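Long-range contacts in branched-chain amino acid aminotransferase (Thermoproteus uzoniensis, PDB 5CE8), which uses pyridoxal 5'-phosphate to move the amino group between branched-chain amino acids, probably leucine, isoleucine and valine, and 2-oxoglutarate: residues S70-I74 with P158-A163; K14-D18 with S125-A129; E191-V195 with S243-L249. All blocks are in the same frame, centred on the assembly; numbering follows the deposited sequence.

Contact 1 (S70-I74 with P158-A163); sequences SAKII and PVMAKA. With PLP (pyridoxal-5'-phosphate), chain D.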
loop_
_atom_site.group_PDB
_atom_site.type_symbol
_atom_site.label_atom_id
_atom_site.label_comp_id
_atom_site.label_asym_id
_atom_site.label_seq_id
_atom_site.Cartn_x
_atom_site.Cartn_y
_atom_site.Cartn_z
ATOM N N SER A 70 27.714 3.354 0.305
ATOM C CA SER A 70 26.761 3.577 1.449
ATOM C C SER A 70 26.751 4.985 1.906
ATOM O O SER A 70 25.677 5.563 2.062
ATOM C CB SER A 70 27.013 2.638 2.593
ATOM O OG SER A 70 26.444 1.332 2.257
ATOM N N ALA A 71 27.930 5.591 2.037
ATOM C CA ALA A 71 28.018 7.000 2.442
ATOM C C ALA A 71 27.405 7.981 1.396
ATOM O O ALA A 71 26.687 8.924 1.714
ATOM C CB ALA A 71 29.511 7.415 2.689
ATOM N N LYS A 72 27.758 7.787 0.171
ATOM C CA LYS A 72 27.286 8.733 -0.877
ATOM C C LYS A 72 25.768 8.598 -0.995
ATOM O O LYS A 72 25.038 9.542 -1.289
ATOM C CB LYS A 72 27.924 8.358 -2.213
ATOM C CG LYS A 72 27.229 8.978 -3.447
ATOM C CD LYS A 72 27.567 8.245 -4.748
ATOM C CE LYS A 72 28.538 9.033 -5.612
ATOM N NZ LYS A 72 27.834 10.077 -6.393
ATOM N N ILE A 73 25.283 7.394 -0.795
ATOM C CA ILE A 73 23.832 7.191 -0.739
ATOM C C ILE A 73 23.175 8.078 0.379
ATOM O O ILE A 73 22.160 8.756 0.119
ATOM C CB ILE A 73 23.544 5.690 -0.578
ATOM C CG1 ILE A 73 23.848 5.001 -1.896
ATOM C CG2 ILE A 73 22.111 5.481 -0.250
ATOM C CD1 ILE A 73 23.602 3.507 -1.887
ATOM N N ILE A 74 23.772 8.113 1.556
ATOM C CA ILE A 74 23.149 8.823 2.714
ATOM C C ILE A 74 23.589 10.282 2.788
ATOM O O ILE A 74 23.037 11.005 3.561
ATOM C CB ILE A 74 23.314 8.080 4.105
ATOM C CG1 ILE A 74 24.756 8.060 4.705
ATOM C CG2 ILE A 74 22.681 6.707 4.024
ATOM C CD1 ILE A 74 24.792 7.926 6.218
ATOM N N PRO A 158 17.266 4.550 2.772
ATOM C CA PRO A 158 17.953 3.992 1.599
ATOM C C PRO A 158 18.585 2.694 1.940
ATOM O O PRO A 158 19.790 2.603 2.185
ATOM C CB PRO A 158 18.953 5.104 1.165
ATOM C CG PRO A 158 19.045 5.973 2.271
ATOM C CD PRO A 158 17.878 5.805 3.181
ATOM N N VAL A 159 17.710 1.668 1.965
ATOM C CA VAL A 159 18.017 0.369 2.420
ATOM C C VAL A 159 19.217 -0.313 1.807
ATOM O O VAL A 159 19.910 -1.074 2.467
ATOM C CB VAL A 159 16.844 -0.558 2.374
ATOM C CG1 VAL A 159 16.016 -0.193 3.561
ATOM C CG2 VAL A 159 16.072 -0.459 1.065
ATOM N N MET A 160 19.548 0.055 0.583
ATOM C CA MET A 160 20.738 -0.525 -0.083
ATOM C C MET A 160 22.003 -0.011 0.584
ATOM O O MET A 160 23.022 -0.509 0.317
ATOM C CB MET A 160 20.733 -0.146 -1.552
ATOM C CG MET A 160 19.485 -0.744 -2.235
ATOM S SD MET A 160 19.374 -0.992 -4.017
ATOM C CE MET A 160 21.096 -1.229 -4.383
ATOM N N ALA A 161 21.933 1.060 1.326
ATOM C CA ALA A 161 23.110 1.519 2.032
ATOM C C ALA A 161 23.182 0.747 3.327
ATOM O O ALA A 161 22.155 0.593 3.981
ATOM C CB ALA A 161 22.981 2.943 2.316
ATOM N N LYS A 162 24.401 0.390 3.756
ATOM C CA LYS A 162 24.634 -0.300 5.028
ATOM C C LYS A 162 24.720 0.763 6.079
ATOM O O LYS A 162 25.804 1.147 6.611
ATOM C CB LYS A 162 25.842 -1.183 4.893
ATOM C CG LYS A 162 25.818 -2.327 5.918
ATOM C CD LYS A 162 26.826 -3.459 5.495
ATOM C CE LYS A 162 26.848 -4.590 6.456
ATOM N NZ LYS A 162 25.560 -5.348 6.320
ATOM N N ALA A 163 23.581 1.298 6.390
ATOM C CA ALA A 163 23.518 2.507 7.201
ATOM C C ALA A 163 22.936 2.273 8.569
ATOM O O ALA A 163 21.916 1.644 8.699
ATOM C CB ALA A 163 22.751 3.603 6.451
HETATM N N1 PLP D . 21.481 -8.113 4.740
HETATM C C2 PLP D . 21.553 -6.974 5.422
HETATM C C2A PLP D . 20.311 -6.268 5.875
HETATM C C3 PLP D . 22.840 -6.431 5.835
HETATM O O3 PLP D . 22.891 -5.290 6.632
HETATM C C4 PLP D . 24.072 -7.157 5.420
HETATM C C4A PLP D . 25.467 -6.679 5.771
HETATM C C5 PLP D . 23.851 -8.400 4.628
HETATM C C6 PLP D . 22.514 -8.795 4.343
HETATM C C5A PLP D . 24.940 -9.325 4.164
HETATM O O4P PLP D . 25.896 -8.672 3.408
HETATM P P PLP D . 27.335 -9.304 3.292
HETATM O O1P PLP D . 27.960 -9.470 4.720
HETATM O O2P PLP D . 27.201 -10.505 2.458
HETATM O O3P PLP D . 28.234 -8.300 2.626
HETATM O O HOH W 1 25.660 0.239 -0.131
#
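S70 and K162 illustrate how a cofactor-bearing lysine can be positioned through its backbone. The S70 hydroxyl lies beside its own backbone N, anti to the carbonyl carbon (chi1 -78°), and this turns OG to the loop, where it receives K162 N-H at 2.7 Å (N to OG) in an almost straight bond of 167°. Water 1 gives a second hydrogen bond to S70 OG and another to M160 O, tying the serine to the turn P158-A161 as well. The K162 side chain takes no part in this grip: CG stands anti to the backbone N (chi1 -157°), and the chain runs away from the helix, extended until a bend at its last torsion. There NZ is covalently joined to C4A of pyridoxal phosphate at 1.4 Å, the linkage of an internal aldimine.

Beside the polar pair the contact is apolar. I73 and P158 pass alongside, running in contrary senses, so that CG2 of I73 presses on CB of P158 at 3.5 Å, a snug fit for two carbons, and also meets CB of A161 at 3.7 Å. I74 lies nearly perpendicular to the proline; its CG2 reaches CB of A163 at 3.9 Å.

R66, one turn earlier, binds the cofactor and accepts a weak hydrogen bond from S70 OG through its carbonyl. The end of helix 60-74 is thus packed against the loop that leads to helix 167-179, while strand 41-50 borders both through V42 and F43, the latter hydrogen-bonded to the K162 backbone.

Contact 2 (K14-D18 with S125-A129); sequences KVWLD and SVAIA
W16 and I128 form a hydrogen-bonded antiparallel pair joining strand 14-17 to strand 125-132, neighbours in the antiparallel sheet of the N-terminal part of this class-IV aminotransferase. W16 N-H is accepted by I128 O at 2.9 Å. The return bond, from I128 N to W16 O, is placed less surely in the model. L17 and A127 make the next, non-hydrogen-bonded pair, and the amides and carbonyls on the outer sides of the two strands are used by further strands: V15 pairs with V22, A127 with V107.

At D18 the chain takes a left-handed backbone conformation and leaves the strand, yet the bonding pattern goes on. D18 N donates to V126 O at 3.0 Å in a nearly straight bond. V126 N in turn donates to the D18 carboxylate, with N to OD1 at 2.9 Å. Both carboxylate oxygens are therefore engaged, since OD2 accepts the S125 hydroxyl; each is met on its syn side but well out of the carboxylate plane (32° for V126 N, 24° for S125 OG). That hydroxyl also has a weak link to S111.

The apolar side chains divide between the two faces of the sheet. W16 and I128 run out from the sheet together, and with V126 they pack toward helix 82-95; CG of W16 is anti to its N (chi1 -171°), which brings CZ3 within 4.0 Å of V126 CB. On the other face L17 CD1 meets A127 CB at 3.9 Å. Shortest of the polar contacts is the hydroxyl-carboxylate bond, with S125 OG 2.6 Å from D18 OD2.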
loop_
_atom_site.group_PDB
_atom_site.type_symbol
_atom_site.label_atom_id
_atom_site.label_comp_id
_atom_site.label_asym_id
_atom_site.label_seq_id
_atom_site.Cartn_x
_atom_site.Cartn_y
_atom_site.Cartn_z
ATOM N N LYS A 14 44.401 -2.865 19.450
ATOM C CA LYS A 14 44.545 -1.582 18.734
ATOM C C LYS A 14 43.402 -1.487 17.722
ATOM O O LYS A 14 43.043 -2.497 17.159
ATOM C CB LYS A 14 45.866 -1.553 17.952
ATOM C CG LYS A 14 47.205 -1.298 18.715
ATOM C CD LYS A 14 47.210 -0.130 19.649
ATOM C CE LYS A 14 48.656 -0.108 20.229
ATOM N NZ LYS A 14 48.844 0.952 21.250
ATOM N N VAL A 15 42.844 -0.291 17.549
ATOM C CA VAL A 15 41.756 0.028 16.647
ATOM C C VAL A 15 42.175 1.270 15.863
ATOM O O VAL A 15 42.830 2.183 16.366
ATOM C CB VAL A 15 40.450 0.347 17.466
ATOM C CG1 VAL A 15 39.395 1.035 16.591
ATOM C CG2 VAL A 15 39.856 -0.952 18.138
ATOM N N TRP A 16 41.832 1.286 14.603
ATOM C CA TRP A 16 42.158 2.430 13.780
ATOM C C TRP A 16 41.045 3.450 13.884
ATOM O O TRP A 16 39.837 3.187 13.691
ATOM C CB TRP A 16 42.459 1.927 12.370
ATOM C CG TRP A 16 43.009 2.787 11.310
ATOM C CD1 TRP A 16 44.260 2.709 10.824
ATOM C CD2 TRP A 16 42.302 3.678 10.417
ATOM N NE1 TRP A 16 44.389 3.550 9.765
ATOM C CE2 TRP A 16 43.213 4.140 9.478
ATOM C CE3 TRP A 16 41.021 4.139 10.342
ATOM C CZ2 TRP A 16 42.876 5.023 8.459
ATOM C CZ3 TRP A 16 40.690 5.009 9.293
ATOM C CH2 TRP A 16 41.607 5.464 8.408
ATOM N N LEU A 17 41.483 4.670 14.120
ATOM C CA LEU A 17 40.634 5.763 14.233
ATOM C C LEU A 17 41.258 6.916 13.484
ATOM O O LEU A 17 42.314 7.429 13.868
ATOM C CB LEU A 17 40.501 6.018 15.701
ATOM C CG LEU A 17 39.519 7.092 16.103
ATOM C CD1 LEU A 17 38.313 7.027 15.235
ATOM C CD2 LEU A 17 39.080 6.962 17.554
ATOM N N ASP A 18 40.649 7.305 12.385
ATOM C CA ASP A 18 41.152 8.399 11.610
ATOM C C ASP A 18 42.653 8.452 11.336
ATOM O O ASP A 18 43.371 9.474 11.545
ATOM C CB ASP A 18 40.645 9.688 12.219
ATOM C CG ASP A 18 39.212 9.990 11.777
ATOM O OD1 ASP A 18 38.694 9.297 10.903
ATOM O OD2 ASP A 18 38.618 10.909 12.325
ATOM N N SER A 125 34.354 10.587 10.516
ATOM C CA SER A 125 35.498 9.799 10.978
ATOM C C SER A 125 35.290 8.338 10.589
ATOM O O SER A 125 34.151 7.902 10.395
ATOM C CB SER A 125 35.663 9.908 12.481
ATOM O OG SER A 125 36.096 11.181 12.895
ATOM N N VAL A 126 36.379 7.580 10.472
ATOM C CA VAL A 126 36.306 6.161 10.269
ATOM C C VAL A 126 37.076 5.445 11.382
ATOM O O VAL A 126 38.161 5.802 11.734
ATOM C CB VAL A 126 36.739 5.691 8.908
ATOM C CG1 VAL A 126 36.642 4.153 8.833
ATOM C CG2 VAL A 126 35.866 6.319 7.820
ATOM N N ALA A 127 36.435 4.505 12.032
ATOM C CA ALA A 127 37.136 3.594 12.976
ATOM C C ALA A 127 37.000 2.195 12.443
ATOM O O ALA A 127 35.914 1.812 11.837
ATOM C CB ALA A 127 36.540 3.698 14.361
ATOM N N ILE A 128 38.049 1.426 12.651
ATOM C CA ILE A 128 38.152 0.056 12.164
ATOM C C ILE A 128 38.749 -0.789 13.226
ATOM O O ILE A 128 39.915 -0.626 13.641
ATOM C CB ILE A 128 39.034 -0.162 10.964
ATOM C CG1 ILE A 128 38.516 0.512 9.742
ATOM C CG2 ILE A 128 39.216 -1.669 10.676
ATOM C CD1 ILE A 128 39.599 0.820 8.720
ATOM N N ALA A 129 37.921 -1.711 13.646
ATOM C CA ALA A 129 38.239 -2.717 14.651
ATOM C C ALA A 129 38.210 -4.091 14.040
ATOM O O ALA A 129 37.316 -4.404 13.185
ATOM C CB ALA A 129 37.221 -2.675 15.744
#

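Contact 3 (E191-V195 with S243-L249); sequences EGKVV and SITREEL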
loop_
_atom_site.group_PDB
_atom_site.type_symbol
_atom_site.label_atom_id
_atom_site.label_comp_id
_atom_site.label_asym_id
_atom_site.label_seq_id
_atom_site.Cartn_x
_atom_site.Cartn_y
_atom_site.Cartn_z
ATOM N N GLU A 191 5.450 -4.952 0.506
ATOM C CA GLU A 191 4.610 -5.530 -0.546
ATOM C C GLU A 191 4.384 -7.012 -0.240
ATOM O O GLU A 191 3.720 -7.717 -1.008
ATOM C CB GLU A 191 5.269 -5.352 -1.928
ATOM C CG GLU A 191 5.409 -3.868 -2.401
ATOM C CD GLU A 191 6.677 -3.142 -1.945
ATOM O OE1 GLU A 191 7.503 -3.770 -1.237
ATOM O OE2 GLU A 191 6.864 -1.882 -2.305
ATOM N N GLY A 192 4.966 -7.498 0.829
ATOM C CA GLY A 192 4.682 -8.836 1.327
ATOM C C GLY A 192 5.578 -9.966 0.868
ATOM O O GLY A 192 5.268 -11.087 1.121
ATOM N N LYS A 193 6.697 -9.644 0.196
ATOM C CA LYS A 193 7.618 -10.595 -0.382
ATOM C C LYS A 193 8.750 -10.753 0.606
ATOM O O LYS A 193 9.150 -9.738 1.200
ATOM C CB LYS A 193 8.293 -10.131 -1.636
ATOM C CG LYS A 193 7.412 -9.646 -2.760
ATOM C CD LYS A 193 6.325 -10.649 -3.187
ATOM C CE LYS A 193 5.479 -9.968 -4.285
ATOM N NZ LYS A 193 4.585 -8.944 -3.649
ATOM N N VAL A 194 9.253 -11.992 0.745
ATOM C CA VAL A 194 10.455 -12.301 1.615
ATOM C C VAL A 194 11.659 -11.490 1.118
ATOM O O VAL A 194 12.022 -11.509 -0.069
ATOM C CB VAL A 194 10.774 -13.828 1.559
ATOM C CG1 VAL A 194 12.081 -14.229 2.307
ATOM C CG2 VAL A 194 9.654 -14.629 2.141
ATOM N N VAL A 195 12.361 -10.800 1.998
ATOM C CA VAL A 195 13.562 -10.153 1.531
ATOM C C VAL A 195 14.891 -10.473 2.263
ATOM O O VAL A 195 15.918 -10.583 1.610
ATOM C CB VAL A 195 13.395 -8.651 1.348
ATOM C CG1 VAL A 195 12.579 -8.380 0.112
ATOM C CG2 VAL A 195 12.746 -7.996 2.550
ATOM N N SER A 243 11.257 -12.288 -6.962
ATOM C CA SER A 243 10.606 -12.163 -5.680
ATOM C C SER A 243 10.188 -13.509 -5.135
ATOM O O SER A 243 9.834 -14.418 -5.950
ATOM C CB SER A 243 9.426 -11.247 -5.768
ATOM O OG SER A 243 9.902 -10.007 -6.205
ATOM N N ILE A 244 10.364 -13.675 -3.819
ATOM C CA ILE A 244 10.002 -14.888 -3.120
ATOM C C ILE A 244 8.772 -14.682 -2.236
ATOM O O ILE A 244 8.805 -13.833 -1.449
ATOM C CB ILE A 244 11.214 -15.355 -2.255
ATOM C CG1 ILE A 244 12.245 -15.950 -3.212
ATOM C CG2 ILE A 244 10.793 -16.485 -1.325
ATOM C CD1 ILE A 244 13.547 -16.241 -2.554
ATOM N N THR A 245 7.728 -15.530 -2.298
ATOM C CA THR A 245 6.677 -15.407 -1.307
ATOM C C THR A 245 6.957 -16.312 -0.066
ATOM O O THR A 245 7.733 -17.212 -0.104
ATOM C CB THR A 245 5.366 -15.828 -1.888
ATOM O OG1 THR A 245 5.508 -17.171 -2.280
ATOM C CG2 THR A 245 5.056 -15.001 -3.095
ATOM N N ARG A 246 6.234 -16.045 0.990
ATOM C CA ARG A 246 6.138 -16.926 2.067
ATOM C C ARG A 246 5.774 -18.416 1.701
ATOM O O ARG A 246 6.431 -19.294 2.148
ATOM C CB ARG A 246 5.186 -16.294 2.995
ATOM C CG ARG A 246 4.669 -17.060 4.189
ATOM C CD ARG A 246 3.646 -16.056 4.776
ATOM N NE ARG A 246 3.783 -16.295 6.115
ATOM C CZ ARG A 246 3.794 -15.465 7.112
ATOM N NH1 ARG A 246 3.349 -14.201 7.076
ATOM N NH2 ARG A 246 4.137 -16.117 8.210
ATOM N N GLU A 247 4.761 -18.611 0.881
ATOM C CA GLU A 247 4.417 -19.919 0.289
ATOM C C GLU A 247 5.565 -20.685 -0.386
ATOM O O GLU A 247 5.730 -21.854 -0.132
ATOM C CB GLU A 247 3.171 -19.834 -0.651
ATOM C CG GLU A 247 1.957 -19.151 0.045
ATOM C CD GLU A 247 1.864 -17.755 -0.387
ATOM O OE1 GLU A 247 2.653 -16.932 0.151
ATOM O OE2 GLU A 247 1.050 -17.530 -1.282
ATOM N N GLU A 248 6.424 -20.019 -1.109
ATOM C CA GLU A 248 7.593 -20.621 -1.772
ATOM C C GLU A 248 8.630 -20.934 -0.718
ATOM O O GLU A 248 9.396 -21.871 -0.877
ATOM C CB GLU A 248 8.203 -19.683 -2.827
ATOM C CG GLU A 248 7.246 -19.395 -3.955
ATOM C CD GLU A 248 7.753 -18.346 -4.878
ATOM O OE1 GLU A 248 8.298 -17.325 -4.369
ATOM O OE2 GLU A 248 7.537 -18.506 -6.141
ATOM N N LEU A 249 8.652 -20.197 0.369
ATOM C CA LEU A 249 9.625 -20.541 1.419
ATOM C C LEU A 249 9.201 -21.896 2.154
ATOM O O LEU A 249 10.040 -22.818 2.456
ATOM C CB LEU A 249 9.639 -19.458 2.469
ATOM C CG LEU A 249 10.941 -18.751 2.878
ATOM C CD1 LEU A 249 10.676 -18.101 4.230
ATOM C CD2 LEU A 249 12.167 -19.636 2.944
HETATM O O HOH W 2 4.255 -13.642 1.481
HETATM O O HOH W 3 11.385 -11.124 -2.713
#
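V194 and I244 carry the one direct hydrogen bond between the segments: V194 N donates to I244 O at 2.9 Å, the N-H...O angle being 145°. Two waters extend the polar link. Water 3 donates to V194 O and accepts from I244 N, and water 2 bridges G192 O and the amide of R246, at the first turn of the helix.

Apolar contact gathers round V194. Its CB lies 3.9 Å from CG2 of I244, and its CG2 methyl, anti to the carbonyl carbon (chi1 174°, measured to CG1), sits against the T245-R246 backbone and meets CD1 of L249 at 4.2 Å. K193 lies alongside S243, CG to CB at 4.0 Å, before its bent chain turns back and NZ hydrogen-bonds to E191 O from above the carbonyl plane.

Capping fixes the helix start. T245 is the N-cap and forms a capping box with E248: OG1 of T245 accepts from E248 N at 3.2 Å, while OE1 of E248 accepts from T245 N at 2.8 Å. Other subunits take up the outward groups; R246 NH2 hydrogen-bonds to S148 OG and the guanidinium makes a cation-pi contact with W149, both of one neighbouring subunit.

Helix 246-250 thus rests against strand 194-197, with strands 184-188 and 201-206 supplying I186, I202 and I204 to the shared apolar layer.

Only contact 1 bears the cofactor, through K162, and the other two stand at a distance from it. In contact 2 the I128 side chain is about 10 Å from that of H63, a residue that binds pyridoxal phosphate; in contact 3 the V194 side chain is about 11 Å from the cofactor. Contact 1 lies between them, its centre 20 Å from that of contact 2 and 24 Å from that of contact 3, which are 39 Å apart on opposite sides of the chain's centre. The assembly brings contacts 1 and 3 together across an interface: E247 in contact 3 of one subunit accepts the amide of M160 in contact 1 of another.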